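PDB 5L3S: signal recognition particle receptor FtsY from Sulfolobus acidocaldarius, which belongs to the SRP GTPases and, as the docking protein for the signal recognition particle, pairs a helical bundle domain with a P-loop GTPase domain. Local coordinates for residues V122-A136 with L148-R161. Residues are numbered along the deposited sequence; the frame is centred on the assembly and turned at random.
Sequences VNMLKKNNLSTIIAA and LAYHASKLEVQLIR. With G (guanosine-5'-monophosphate), chain K; SO4 (sulfate ion), chain X.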
loop_
_atom_site.group_PDB
_atom_site.type_symbol
_atom_site.label_atom_id
_atom_site.label_comp_id
_atom_site.label_asym_id
_atom_site.label_seq_id
_atom_site.Cartn_x
_atom_site.Cartn_y
_atom_site.Cartn_z
ATOM N N VAL B 122 17.505 11.582 6.157
ATOM C CA VAL B 122 18.838 12.170 5.994
ATOM C C VAL B 122 18.765 13.654 5.638
ATOM O O VAL B 122 19.468 14.481 6.224
ATOM C CB VAL B 122 19.649 11.457 4.882
ATOM C CG1 VAL B 122 20.955 12.226 4.602
ATOM C CG2 VAL B 122 19.940 10.032 5.287
ATOM N N ASN B 123 17.926 13.989 4.658
ATOM C CA ASN B 123 17.766 15.389 4.270
ATOM C C ASN B 123 17.314 16.273 5.434
ATOM O O ASN B 123 17.821 17.378 5.617
ATOM C CB ASN B 123 16.796 15.543 3.106
ATOM C CG ASN B 123 16.724 16.959 2.607
ATOM O OD1 ASN B 123 17.672 17.463 2.020
ATOM N ND2 ASN B 123 15.595 17.617 2.843
ATOM N N MET B 124 16.386 15.772 6.236
ATOM C CA MET B 124 15.878 16.554 7.355
ATOM C C MET B 124 16.993 16.718 8.389
ATOM O O MET B 124 17.195 17.806 8.916
ATOM C CB MET B 124 14.644 15.891 7.975
ATOM C CG MET B 124 14.117 16.613 9.223
ATOM S SD MET B 124 12.746 15.691 9.935
ATOM C CE MET B 124 13.470 14.066 10.134
ATOM N N LEU B 125 17.742 15.645 8.644
ATOM C CA LEU B 125 18.842 15.689 9.620
ATOM C C LEU B 125 19.954 16.658 9.198
ATOM O O LEU B 125 20.495 17.410 10.032
ATOM C CB LEU B 125 19.402 14.278 9.878
ATOM C CG LEU B 125 18.444 13.286 10.561
ATOM C CD1 LEU B 125 18.977 11.845 10.542
ATOM C CD2 LEU B 125 18.139 13.709 11.990
ATOM N N LYS B 126 20.289 16.647 7.910
ATOM C CA LYS B 126 21.269 17.586 7.373
ATOM C C LYS B 126 20.857 19.033 7.600
ATOM O O LYS B 126 21.691 19.865 7.967
ATOM C CB LYS B 126 21.516 17.367 5.880
ATOM C CG LYS B 126 22.326 16.145 5.538
ATOM C CD LYS B 126 23.159 16.395 4.289
ATOM C CE LYS B 126 22.288 16.653 3.067
ATOM N NZ LYS B 126 23.096 17.180 1.927
ATOM N N LYS B 127 19.576 19.332 7.388
ATOM C CA LYS B 127 19.049 20.685 7.612
ATOM C C LYS B 127 19.097 21.068 9.092
ATOM O O LYS B 127 19.094 22.253 9.442
ATOM C CB LYS B 127 17.600 20.789 7.121
ATOM C CG LYS B 127 17.376 20.354 5.683
ATOM C CD LYS B 127 17.726 21.441 4.683
ATOM C CE LYS B 127 17.662 20.909 3.258
ATOM N NZ LYS B 127 17.917 21.978 2.251
ATOM N N ASN B 128 19.109 20.064 9.964
ATOM C CA ASN B 128 19.192 20.308 11.401
ATOM C C ASN B 128 20.627 20.201 11.913
ATOM O O ASN B 128 20.861 20.122 13.118
ATOM C CB ASN B 128 18.279 19.348 12.165
ATOM C CG ASN B 128 16.826 19.776 12.123
ATOM O OD1 ASN B 128 16.370 20.555 12.970
ATOM N ND2 ASN B 128 16.091 19.288 11.125
ATOM N N ASN B 129 21.575 20.189 10.980
ATOM C CA ASN B 129 23.007 20.120 11.290
ATOM C C ASN B 129 23.455 18.875 12.059
ATOM O O ASN B 129 24.356 18.942 12.894
ATOM C CB ASN B 129 23.463 21.396 12.003
ATOM C CG ASN B 129 23.213 22.636 11.172
ATOM O OD1 ASN B 129 23.796 22.803 10.098
ATOM N ND2 ASN B 129 22.342 23.515 11.658
ATOM N N LEU B 130 22.833 17.738 11.769
ATOM C CA LEU B 130 23.241 16.468 12.361
ATOM C C LEU B 130 23.933 15.585 11.320
ATOM O O LEU B 130 23.387 15.368 10.248
ATOM C CB LEU B 130 22.018 15.745 12.935
ATOM C CG LEU B 130 21.400 16.484 14.127
ATOM C CD1 LEU B 130 20.017 15.952 14.464
ATOM C CD2 LEU B 130 22.316 16.375 15.321
ATOM N N SER B 131 25.127 15.078 11.631
ATOM C CA SER B 131 25.829 14.194 10.692
ATOM C C SER B 131 25.194 12.800 10.665
ATOM O O SER B 131 24.620 12.336 11.660
ATOM C CB SER B 131 27.335 14.130 10.994
ATOM O OG SER B 131 27.600 13.667 12.307
ATOM N N THR B 132 25.248 12.131 9.515
ATOM C CA THR B 132 24.542 10.869 9.347
ATOM C C THR B 132 25.294 9.914 8.439
ATOM O O THR B 132 25.955 10.347 7.498
ATOM C CB THR B 132 23.153 11.092 8.698
ATOM O OG1 THR B 132 23.327 11.630 7.381
ATOM C CG2 THR B 132 22.307 12.052 9.516
ATOM N N ILE B 133 25.179 8.621 8.712
ATOM C CA ILE B 133 25.592 7.614 7.736
ATOM C C ILE B 133 24.473 6.597 7.612
ATOM O O ILE B 133 23.657 6.428 8.526
ATOM C CB ILE B 133 26.911 6.894 8.096
ATOM C CG1 ILE B 133 26.724 5.979 9.304
ATOM C CG2 ILE B 133 28.042 7.888 8.325
ATOM C CD1 ILE B 133 27.971 5.193 9.642
ATOM N N ILE B 134 24.423 5.926 6.468
ATOM C CA ILE B 134 23.382 4.956 6.197
ATOM C C ILE B 134 24.004 3.575 6.147
ATOM O O ILE B 134 25.060 3.391 5.537
ATOM C CB ILE B 134 22.737 5.225 4.824
ATOM C CG1 ILE B 134 22.219 6.662 4.754
ATOM C CG2 ILE B 134 21.661 4.178 4.519
ATOM C CD1 ILE B 134 21.771 7.100 3.369
ATOM N N ALA B 135 23.359 2.624 6.818
ATOM C CA ALA B 135 23.702 1.214 6.703
ATOM C C ALA B 135 22.799 0.570 5.647
ATOM O O ALA B 135 21.568 0.546 5.798
ATOM C CB ALA B 135 23.508 0.525 8.035
ATOM N N ALA B 136 23.412 0.042 4.592
ATOM C CA ALA B 136 22.684 -0.654 3.527
ATOM C C ALA B 136 22.389 -2.091 3.934
ATOM O O ALA B 136 22.952 -3.034 3.380
ATOM C CB ALA B 136 23.481 -0.612 2.231
ATOM N N LEU B 148 20.258 2.826 -2.778
ATOM C CA LEU B 148 20.727 3.684 -1.660
ATOM C C LEU B 148 21.975 4.461 -2.018
ATOM O O LEU B 148 22.152 5.587 -1.558
ATOM C CB LEU B 148 21.043 2.868 -0.403
ATOM C CG LEU B 148 19.950 2.535 0.611
ATOM C CD1 LEU B 148 20.536 1.589 1.650
ATOM C CD2 LEU B 148 19.409 3.805 1.278
ATOM N N ALA B 149 22.858 3.853 -2.817
ATOM C CA ALA B 149 24.096 4.512 -3.212
ATOM C C ALA B 149 23.827 5.784 -4.021
ATOM O O ALA B 149 24.537 6.784 -3.874
ATOM C CB ALA B 149 25.020 3.542 -3.985
ATOM N N TYR B 150 22.797 5.749 -4.865
ATOM C CA TYR B 150 22.360 6.946 -5.577
ATOM C C TYR B 150 21.935 8.056 -4.583
ATOM O O TYR B 150 22.365 9.192 -4.709
ATOM C CB TYR B 150 21.188 6.642 -6.532
ATOM C CG TYR B 150 20.617 7.906 -7.153
ATOM C CD1 TYR B 150 21.143 8.423 -8.329
ATOM C CD2 TYR B 150 19.575 8.596 -6.544
ATOM C CE1 TYR B 150 20.640 9.594 -8.883
ATOM C CE2 TYR B 150 19.078 9.765 -7.086
ATOM C CZ TYR B 150 19.610 10.254 -8.256
ATOM O OH TYR B 150 19.104 11.416 -8.801
ATOM N N HIS B 151 21.061 7.730 -3.631
ATOM C CA HIS B 151 20.611 8.719 -2.642
ATOM C C HIS B 151 21.765 9.248 -1.769
ATOM O O HIS B 151 21.874 10.451 -1.540
ATOM C CB HIS B 151 19.537 8.123 -1.736
ATOM C CG HIS B 151 18.233 7.842 -2.428
ATOM N ND1 HIS B 151 17.519 8.814 -3.095
ATOM C CD2 HIS B 151 17.498 6.711 -2.513
ATOM C CE1 HIS B 151 16.401 8.290 -3.569
ATOM N NE2 HIS B 151 16.357 7.016 -3.218
ATOM N N ALA B 152 22.610 8.340 -1.285
ATOM C CA ALA B 152 23.765 8.721 -0.465
ATOM C C ALA B 152 24.680 9.694 -1.194
ATOM O O ALA B 152 25.175 10.667 -0.616
ATOM C CB ALA B 152 24.542 7.488 -0.042
ATOM N N SER B 153 24.916 9.422 -2.468
ATOM C CA SER B 153 25.736 10.299 -3.290
ATOM C C SER B 153 25.106 11.687 -3.478
ATOM O O SER B 153 25.788 12.714 -3.380
ATOM C CB SER B 153 26.015 9.634 -4.642
ATOM O OG SER B 153 26.706 10.518 -5.506
ATOM N N LYS B 154 23.808 11.723 -3.752
ATOM C CA LYS B 154 23.131 13.001 -3.943
ATOM C C LYS B 154 23.020 13.797 -2.625
ATOM O O LYS B 154 23.085 15.030 -2.626
ATOM C CB LYS B 154 21.743 12.771 -4.562
ATOM C CG LYS B 154 21.035 14.043 -5.008
ATOM C CD LYS B 154 19.879 13.724 -5.955
ATOM C CE LYS B 154 18.914 14.898 -6.095
ATOM N NZ LYS B 154 19.581 16.128 -6.613
ATOM N N LEU B 155 22.851 13.091 -1.507
ATOM C CA LEU B 155 22.758 13.750 -0.194
ATOM C C LEU B 155 24.148 14.034 0.383
ATOM O O LEU B 155 24.289 14.708 1.406
ATOM C CB LEU B 155 21.967 12.873 0.771
ATOM C CG LEU B 155 20.502 12.643 0.381
ATOM C CD1 LEU B 155 20.029 11.361 0.988
ATOM C CD2 LEU B 155 19.646 13.812 0.842
ATOM N N GLU B 156 25.168 13.509 -0.288
ATOM C CA GLU B 156 26.568 13.641 0.134
ATOM C C GLU B 156 26.802 13.099 1.537
ATOM O O GLU B 156 27.410 13.757 2.383
ATOM C CB GLU B 156 27.057 15.091 0.019
ATOM C CG GLU B 156 27.081 15.617 -1.401
ATOM C CD GLU B 156 27.627 17.023 -1.494
ATOM O OE1 GLU B 156 27.011 17.942 -0.916
ATOM O OE2 GLU B 156 28.676 17.214 -2.141
ATOM N N VAL B 157 26.293 11.905 1.793
ATOM C CA VAL B 157 26.554 11.240 3.057
ATOM C C VAL B 157 27.157 9.881 2.786
ATOM O O VAL B 157 26.976 9.320 1.704
ATOM C CB VAL B 157 25.273 11.076 3.906
ATOM C CG1 VAL B 157 24.705 12.442 4.263
ATOM C CG2 VAL B 157 24.244 10.236 3.175
ATOM N N GLN B 158 27.875 9.352 3.769
ATOM C CA GLN B 158 28.521 8.051 3.625
ATOM C C GLN B 158 27.532 6.888 3.699
ATOM O O GLN B 158 26.705 6.818 4.604
ATOM C CB GLN B 158 29.579 7.867 4.706
ATOM C CG GLN B 158 30.049 6.426 4.842
ATOM C CD GLN B 158 31.296 6.137 4.028
ATOM O OE1 GLN B 158 32.308 6.811 4.179
ATOM N NE2 GLN B 158 31.224 5.125 3.158
ATOM N N LEU B 159 27.637 5.968 2.744
ATOM C CA LEU B 159 26.868 4.733 2.773
ATOM C C LEU B 159 27.789 3.589 3.167
ATOM O O LEU B 159 28.851 3.408 2.577
ATOM C CB LEU B 159 26.279 4.426 1.391
ATOM C CG LEU B 159 25.473 3.133 1.307
ATOM C CD1 LEU B 159 24.219 3.226 2.183
ATOM C CD2 LEU B 159 25.092 2.831 -0.144
ATOM N N ILE B 160 27.382 2.805 4.150
ATOM C CA ILE B 160 28.161 1.638 4.520
ATOM C C ILE B 160 27.512 0.396 3.887
ATOM O O ILE B 160 26.373 0.034 4.206
ATOM C CB ILE B 160 28.256 1.498 6.044
ATOM C CG1 ILE B 160 28.886 2.764 6.641
ATOM C CG2 ILE B 160 29.062 0.253 6.430
ATOM C CD1 ILE B 160 30.377 2.898 6.348
ATOM N N ARG B 161 28.233 -0.238 2.969
ATOM C CA ARG B 161 27.694 -1.405 2.261
ATOM C C ARG B 161 28.089 -2.725 2.926
ATOM O O ARG B 161 27.492 -3.770 2.656
ATOM C CB ARG B 161 28.161 -1.401 0.799
ATOM C CG ARG B 161 27.848 -0.109 0.060
ATOM C CD ARG B 161 27.743 -0.316 -1.449
ATOM N NE ARG B 161 28.231 0.841 -2.201
ATOM C CZ ARG B 161 27.908 1.107 -3.466
ATOM N NH1 ARG B 161 27.076 0.304 -4.127
ATOM N NH2 ARG B 161 28.409 2.184 -4.069
HETATM O OP3 G K . 17.977 3.515 -13.421
HETATM P P G K . 19.138 4.412 -13.224
HETATM O OP1 G K . 19.322 4.626 -11.762
HETATM O OP2 G K . 20.272 3.871 -14.006
HETATM O "O5'" G K . 18.790 5.826 -13.875
HETATM C "C5'" G K . 17.676 6.594 -13.429
HETATM C "C4'" G K . 18.004 7.365 -12.173
HETATM O "O4'" G K . 19.133 8.244 -12.424
HETATM C "C3'" G K . 16.885 8.250 -11.628
HETATM O "O3'" G K . 16.936 8.247 -10.202
HETATM C "C2'" G K . 17.272 9.634 -12.136
HETATM O "O2'" G K . 16.756 10.699 -11.365
HETATM C "C1'" G K . 18.792 9.566 -12.057
HETATM N N9 G K . 19.492 10.497 -12.944
HETATM C C8 G K . 19.649 10.409 -14.306
HETATM N N7 G K . 20.340 11.402 -14.804
HETATM C C5 G K . 20.664 12.185 -13.703
HETATM C C6 G K . 21.402 13.395 -13.611
HETATM O O6 G K . 21.940 14.043 -14.519
HETATM N N1 G K . 21.487 13.845 -12.295
HETATM C C2 G K . 20.935 13.219 -11.205
HETATM N N2 G K . 21.125 13.810 -10.014
HETATM N N3 G K . 20.246 12.094 -11.276
HETATM C C4 G K . 20.153 11.636 -12.545
HETATM S S SO4 X . 31.761 -0.044 2.977
HETATM O O1 SO4 X . 31.272 -1.013 3.963
HETATM O O2 SO4 X . 32.536 0.987 3.677
HETATM O O3 SO4 X . 30.643 0.580 2.264
HETATM O O4 SO4 X . 32.623 -0.719 2.000
HETATM O O HOH W 1 23.345 17.576 -1.231
HETATM O O HOH W 2 25.055 18.859 1.310
HETATM O O HOH W 3 28.292 10.901 6.050
#
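A parallel beta-alpha-beta crossover at the edge of the P-loop GTPase sheet brings I134 of strand 132-137 against L159 of strand 158-160, with helix 144-155 as the connection. Three backbone bonds join the strands: I134 N gives to Q158 O, I134 O takes I160 N at 2.8 Å, and A136 N gives to I160 O. Where the strands diverge, a water bridges T132 O and Q158 N. Beneath the returning helix, I134 is the central apolar residue. Its CG2, anti to the backbone N, meets L159 CD1 at 3.6 Å and L148 CD2 at 4.0 Å, while its CD1 reaches V157 CG2, the two side chains lying roughly perpendicular. On the same side V122, from the preceding helix 114-127, points CG1 tip to tip at V157 CG1 (3.8 Å) and also touches L155 CD1. Helix 144-155 ends in a Schellman motif with E156 at C-prime, and K126 reaches its last turn. Kinks in the K126 side chain (chi2 -148°, chi3 -63°) turn NZ toward this helix end, where it donates a hydrogen bond to L155 O (2.8 Å) from above the carbonyl plane; a water links the same NZ to E156 OE1.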